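Local atomic coordinates of type-2Ba cytolytic delta-endotoxin (PDB entry 2RCI), a protein that probably kills the larvae of dipteran insects by making pores in the epithelial cell membrane of the midgut. Residues 63-74 with 174-185. Numbering follows the deposited sequence.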
loop_
_atom_site.group_PDB
_atom_site.type_symbol
_atom_site.label_atom_id
_atom_site.label_comp_id
_atom_site.label_asym_id
_atom_site.label_seq_id
_atom_site.Cartn_x
_atom_site.Cartn_y
_atom_site.Cartn_z
ATOM N N ILE A 63 -3.291 10.750 0.049
ATOM C CA ILE A 63 -2.856 11.012 -1.325
ATOM C C ILE A 63 -3.822 10.313 -2.282
ATOM O O ILE A 63 -4.349 9.250 -1.988
ATOM C CB ILE A 63 -1.410 10.540 -1.606
ATOM C CG1 ILE A 63 -0.969 11.019 -3.000
ATOM C CG2 ILE A 63 -1.321 9.007 -1.483
ATOM C CD1 ILE A 63 0.556 11.039 -3.177
ATOM N N ASN A 64 -4.047 10.926 -3.441
ATOM C CA ASN A 64 -4.943 10.375 -4.440
ATOM C C ASN A 64 -4.549 11.014 -5.759
ATOM O O ASN A 64 -5.210 11.936 -6.236
ATOM C CB ASN A 64 -6.424 10.686 -4.093
ATOM C CG ASN A 64 -7.409 10.189 -5.148
ATOM O OD1 ASN A 64 -7.161 9.206 -5.865
ATOM N ND2 ASN A 64 -8.562 10.882 -5.251
ATOM N N GLN A 65 -3.455 10.520 -6.337
ATOM C CA GLN A 65 -2.948 11.080 -7.588
ATOM C C GLN A 65 -1.845 10.229 -8.170
ATOM O O GLN A 65 -1.302 9.345 -7.504
ATOM C CB GLN A 65 -2.383 12.480 -7.345
ATOM C CG GLN A 65 -1.090 12.460 -6.506
ATOM C CD GLN A 65 -0.433 13.813 -6.439
ATOM O OE1 GLN A 65 -0.936 14.708 -5.780
ATOM N NE2 GLN A 65 0.691 13.969 -7.121
ATOM N N SER A 66 -1.472 10.555 -9.409
ATOM C CA SER A 66 -0.333 9.903 -10.048
ATOM C C SER A 66 0.966 10.360 -9.384
ATOM O O SER A 66 1.129 11.535 -9.029
ATOM C CB SER A 66 -0.357 10.211 -11.545
ATOM O OG SER A 66 -1.507 9.588 -12.125
ATOM N N VAL A 67 1.889 9.419 -9.209
ATOM C CA VAL A 67 3.113 9.706 -8.488
ATOM C C VAL A 67 4.349 9.392 -9.310
ATOM O O VAL A 67 5.433 9.899 -9.020
ATOM C CB VAL A 67 3.178 8.985 -7.086
ATOM C CG1 VAL A 67 2.137 9.557 -6.118
ATOM C CG2 VAL A 67 3.076 7.449 -7.218
ATOM N N ILE A 68 4.179 8.564 -10.340
ATOM C CA ILE A 68 5.248 8.304 -11.314
ATOM C C ILE A 68 4.624 8.275 -12.699
ATOM O O ILE A 68 3.566 7.657 -12.885
ATOM C CB ILE A 68 5.880 6.890 -11.138
ATOM C CG1 ILE A 68 6.380 6.634 -9.694
ATOM C CG2 ILE A 68 6.952 6.620 -12.224
ATOM C CD1 ILE A 68 7.701 7.331 -9.332
ATOM N N HIS A 69 5.299 8.902 -13.661
ATOM C CA HIS A 69 4.908 8.789 -15.068
ATOM C C HIS A 69 6.091 9.062 -15.962
ATOM O O HIS A 69 6.209 10.156 -16.557
ATOM C CB HIS A 69 3.760 9.731 -15.419
ATOM C CG HIS A 69 3.027 9.328 -16.660
ATOM N ND1 HIS A 69 1.702 9.645 -16.879
ATOM C CD2 HIS A 69 3.419 8.589 -17.725
ATOM C CE1 HIS A 69 1.321 9.149 -18.044
ATOM N NE2 HIS A 69 2.342 8.499 -18.575
ATOM N N GLN A 70 6.982 8.072 -16.037
ATOM C CA GLN A 70 8.219 8.221 -16.789
ATOM C C GLN A 70 8.951 6.906 -16.907
ATOM O O GLN A 70 8.585 5.914 -16.271
ATOM C CB GLN A 70 9.160 9.188 -16.049
ATOM C CG GLN A 70 9.501 8.704 -14.618
ATOM C CD GLN A 70 10.511 9.613 -13.933
ATOM O OE1 GLN A 70 10.133 10.533 -13.188
ATOM N NE2 GLN A 70 11.807 9.353 -14.161
ATOM N N THR A 71 10.017 6.928 -17.712
ATOM C CA THR A 71 11.032 5.886 -17.681
ATOM C C THR A 71 11.824 6.088 -16.390
ATOM O O THR A 71 12.236 7.215 -16.038
ATOM C CB THR A 71 11.924 5.918 -18.959
ATOM O OG1 THR A 71 11.130 5.530 -20.095
ATOM C CG2 THR A 71 13.115 4.953 -18.815
ATOM N N ILE A 72 11.967 4.994 -15.650
ATOM C CA ILE A 72 12.603 5.046 -14.331
ATOM C C ILE A 72 13.170 3.685 -13.987
ATOM O O ILE A 72 12.608 2.640 -14.377
ATOM C CB ILE A 72 11.561 5.464 -13.233
ATOM C CG1 ILE A 72 12.251 5.910 -11.932
ATOM C CG2 ILE A 72 10.472 4.374 -13.035
ATOM C CD1 ILE A 72 11.314 6.759 -11.086
ATOM N N GLU A 73 14.273 3.689 -13.229
ATOM C CA GLU A 73 14.757 2.446 -12.683
ATOM C C GLU A 73 13.874 2.081 -11.510
ATOM O O GLU A 73 13.486 2.955 -10.709
ATOM C CB GLU A 73 16.224 2.543 -12.230
ATOM C CG GLU A 73 16.799 1.196 -11.837
ATOM C CD GLU A 73 18.277 1.287 -11.451
ATOM O OE1 GLU A 73 19.065 1.824 -12.253
ATOM O OE2 GLU A 73 18.635 0.817 -10.348
ATOM N N VAL A 74 13.580 0.789 -11.413
ATOM C CA VAL A 74 12.656 0.291 -10.392
ATOM C C VAL A 74 13.152 0.715 -8.990
ATOM O O VAL A 74 12.370 1.199 -8.186
ATOM C CB VAL A 74 12.381 -1.234 -10.534
ATOM C CG1 VAL A 74 11.653 -1.810 -9.273
ATOM C CG2 VAL A 74 11.527 -1.517 -11.777
ATOM N N ILE A 174 14.903 -4.861 -9.323
ATOM C CA ILE A 174 15.033 -3.481 -8.870
ATOM C C ILE A 174 16.050 -2.692 -9.728
ATOM O O ILE A 174 16.027 -1.483 -9.748
ATOM C CB ILE A 174 15.379 -3.391 -7.361
ATOM C CG1 ILE A 174 16.696 -4.116 -7.059
ATOM C CG2 ILE A 174 14.267 -3.973 -6.510
ATOM C CD1 ILE A 174 17.295 -3.713 -5.696
ATOM N N LYS A 175 16.924 -3.398 -10.445
ATOM C CA LYS A 175 17.913 -2.756 -11.319
ATOM C C LYS A 175 17.442 -2.496 -12.757
ATOM O O LYS A 175 18.141 -1.814 -13.527
ATOM C CB LYS A 175 19.232 -3.551 -11.317
ATOM C CG LYS A 175 19.826 -3.800 -9.966
ATOM C CD LYS A 175 20.307 -2.514 -9.276
ATOM C CE LYS A 175 20.861 -2.833 -7.879
ATOM N NZ LYS A 175 22.049 -3.762 -7.895
ATOM N N ASP A 176 16.259 -2.995 -13.105
ATOM C CA ASP A 176 15.699 -2.799 -14.432
ATOM C C ASP A 176 14.990 -1.455 -14.501
ATOM O O ASP A 176 14.610 -0.899 -13.466
ATOM C CB ASP A 176 14.713 -3.913 -14.780
ATOM C CG ASP A 176 15.382 -5.258 -14.982
ATOM O OD1 ASP A 176 16.410 -5.334 -15.699
ATOM O OD2 ASP A 176 14.863 -6.250 -14.438
ATOM N N SER A 177 14.826 -0.948 -15.718
ATOM C CA SER A 177 14.091 0.281 -15.973
ATOM C C SER A 177 12.954 -0.016 -16.946
ATOM O O SER A 177 13.057 -0.912 -17.800
ATOM C CB SER A 177 14.995 1.366 -16.571
ATOM O OG SER A 177 16.033 1.769 -15.678
ATOM N N ALA A 178 11.881 0.743 -16.815
ATOM C CA ALA A 178 10.772 0.651 -17.734
ATOM C C ALA A 178 9.964 1.918 -17.601
ATOM O O ALA A 178 10.219 2.756 -16.717
ATOM C CB ALA A 178 9.900 -0.587 -17.432
ATOM N N ARG A 179 8.974 2.057 -18.478
ATOM C CA ARG A 179 8.148 3.237 -18.459
ATOM C C ARG A 179 6.943 2.897 -17.593
ATOM O O ARG A 179 6.129 2.016 -17.945
ATOM C CB ARG A 179 7.726 3.666 -19.869
ATOM C CG ARG A 179 6.935 4.960 -19.857
ATOM C CD ARG A 179 6.693 5.505 -21.264
ATOM N NE ARG A 179 5.698 6.562 -21.182
ATOM C CZ ARG A 179 5.970 7.830 -20.907
ATOM N NH1 ARG A 179 7.228 8.229 -20.713
ATOM N NH2 ARG A 179 4.972 8.703 -20.837
ATOM N N TYR A 180 6.907 3.552 -16.434
ATOM C CA TYR A 180 5.869 3.350 -15.418
ATOM C C TYR A 180 4.921 4.501 -15.320
ATOM O O TYR A 180 5.334 5.685 -15.297
ATOM C CB TYR A 180 6.463 3.124 -14.014
ATOM C CG TYR A 180 6.922 1.710 -13.770
ATOM C CD1 TYR A 180 8.261 1.325 -14.003
ATOM C CD2 TYR A 180 6.033 0.746 -13.315
ATOM C CE1 TYR A 180 8.669 -0.003 -13.787
ATOM C CE2 TYR A 180 6.429 -0.556 -13.079
ATOM C CZ TYR A 180 7.751 -0.925 -13.321
ATOM O OH TYR A 180 8.110 -2.220 -13.068
ATOM N N GLU A 181 3.649 4.132 -15.201
ATOM C CA GLU A 181 2.614 5.045 -14.794
ATOM C C GLU A 181 1.990 4.486 -13.506
ATOM O O GLU A 181 1.385 3.423 -13.520
ATOM C CB GLU A 181 1.573 5.158 -15.889
ATOM C CG GLU A 181 0.629 6.295 -15.626
ATOM C CD GLU A 181 -0.477 6.386 -16.653
ATOM O OE1 GLU A 181 -0.290 5.890 -17.809
ATOM O OE2 GLU A 181 -1.531 6.943 -16.273
ATOM N N VAL A 182 2.162 5.189 -12.397
ATOM C CA VAL A 182 1.707 4.700 -11.101
ATOM C C VAL A 182 0.803 5.733 -10.426
ATOM O O VAL A 182 1.236 6.885 -10.198
ATOM C CB VAL A 182 2.934 4.403 -10.171
ATOM C CG1 VAL A 182 2.443 3.981 -8.755
ATOM C CG2 VAL A 182 3.813 3.341 -10.799
ATOM N N LYS A 183 -0.443 5.337 -10.156
ATOM C CA LYS A 183 -1.407 6.161 -9.413
ATOM C C LYS A 183 -1.486 5.574 -8.006
ATOM O O LYS A 183 -1.536 4.370 -7.834
ATOM C CB LYS A 183 -2.816 6.158 -10.038
ATOM C CG LYS A 183 -3.665 7.258 -9.407
ATOM C CD LYS A 183 -5.100 7.405 -9.934
ATOM C CE LYS A 183 -5.719 8.637 -9.248
ATOM N NZ LYS A 183 -6.885 9.231 -9.959
ATOM N N MET A 184 -1.441 6.447 -7.012
ATOM C CA MET A 184 -1.449 6.033 -5.628
ATOM C C MET A 184 -2.649 6.623 -4.922
ATOM O O MET A 184 -2.911 7.815 -5.036
ATOM C CB MET A 184 -0.190 6.572 -4.967
ATOM C CG MET A 184 0.063 6.063 -3.581
ATOM S SD MET A 184 1.730 6.575 -3.164
ATOM C CE MET A 184 1.827 6.016 -1.466
ATOM N N LYS A 185 -3.336 5.790 -4.148
ATOM C CA LYS A 185 -4.412 6.222 -3.272
ATOM C C LYS A 185 -4.088 5.669 -1.893
ATOM O O LYS A 185 -3.931 4.459 -1.717
ATOM C CB LYS A 185 -5.752 5.661 -3.740
ATOM C CG LYS A 185 -6.232 6.204 -5.078
ATOM C CD LYS A 185 -7.386 5.370 -5.618
ATOM C CE LYS A 185 -8.059 6.074 -6.785
ATOM N NZ LYS A 185 -9.106 5.171 -7.334
#
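Ile174 sets its CA 3.8 Å from Val74 CG1, where residues 63-74, an edge of the toxin's central sheet, run into helix 74-89. Asp176 then offers its carbonyl O to Val74 N at 2.9 Å, and the antiparallel ladder begins. Ala178 pairs through both its N and O with Ile72. Arg179 crosses the His69 ring obliquely, guanidinium and imidazole planes 50° apart, while its N bonds to Asp163. Tyr180 lies on the opposite face, against helix 74-89; its CE1 meets Val74 CG2 at 3.8 Å and its CD1 meets Ile72 CG2.

Glu181 returns to the largely exposed face of His69 and Arg179. With CG anti to the backbone N (chi1 -169°), as in His69, the two chains run alongside, and Glu181 CG sits 3.8 Å from the centroid of the His69 ring, a CH-pi contact, with carboxylate and ring stacked 10° apart. At Val182 the register slips: its O accepts Val67 N at 2.8 Å and, weakly, Ile68 N at 3.4 Å, the signature of a classic beta bulge. Met184 resumes two-way pairing with Gln65 and packs CB on Val67 CG1. Finally Lys185 lies beside Asn64, pointing the same way, its CG 3.2 Å and its CE 3.4 Å from Asn64 OD1. Backbone bonding thus continues through the bulge, with apolar side chains packed against helices 74-89 and 96-110; the Glu181 carboxylate would probably favour a positive His69 and the Arg179 guanidinium oppose it, leaving the net shift open.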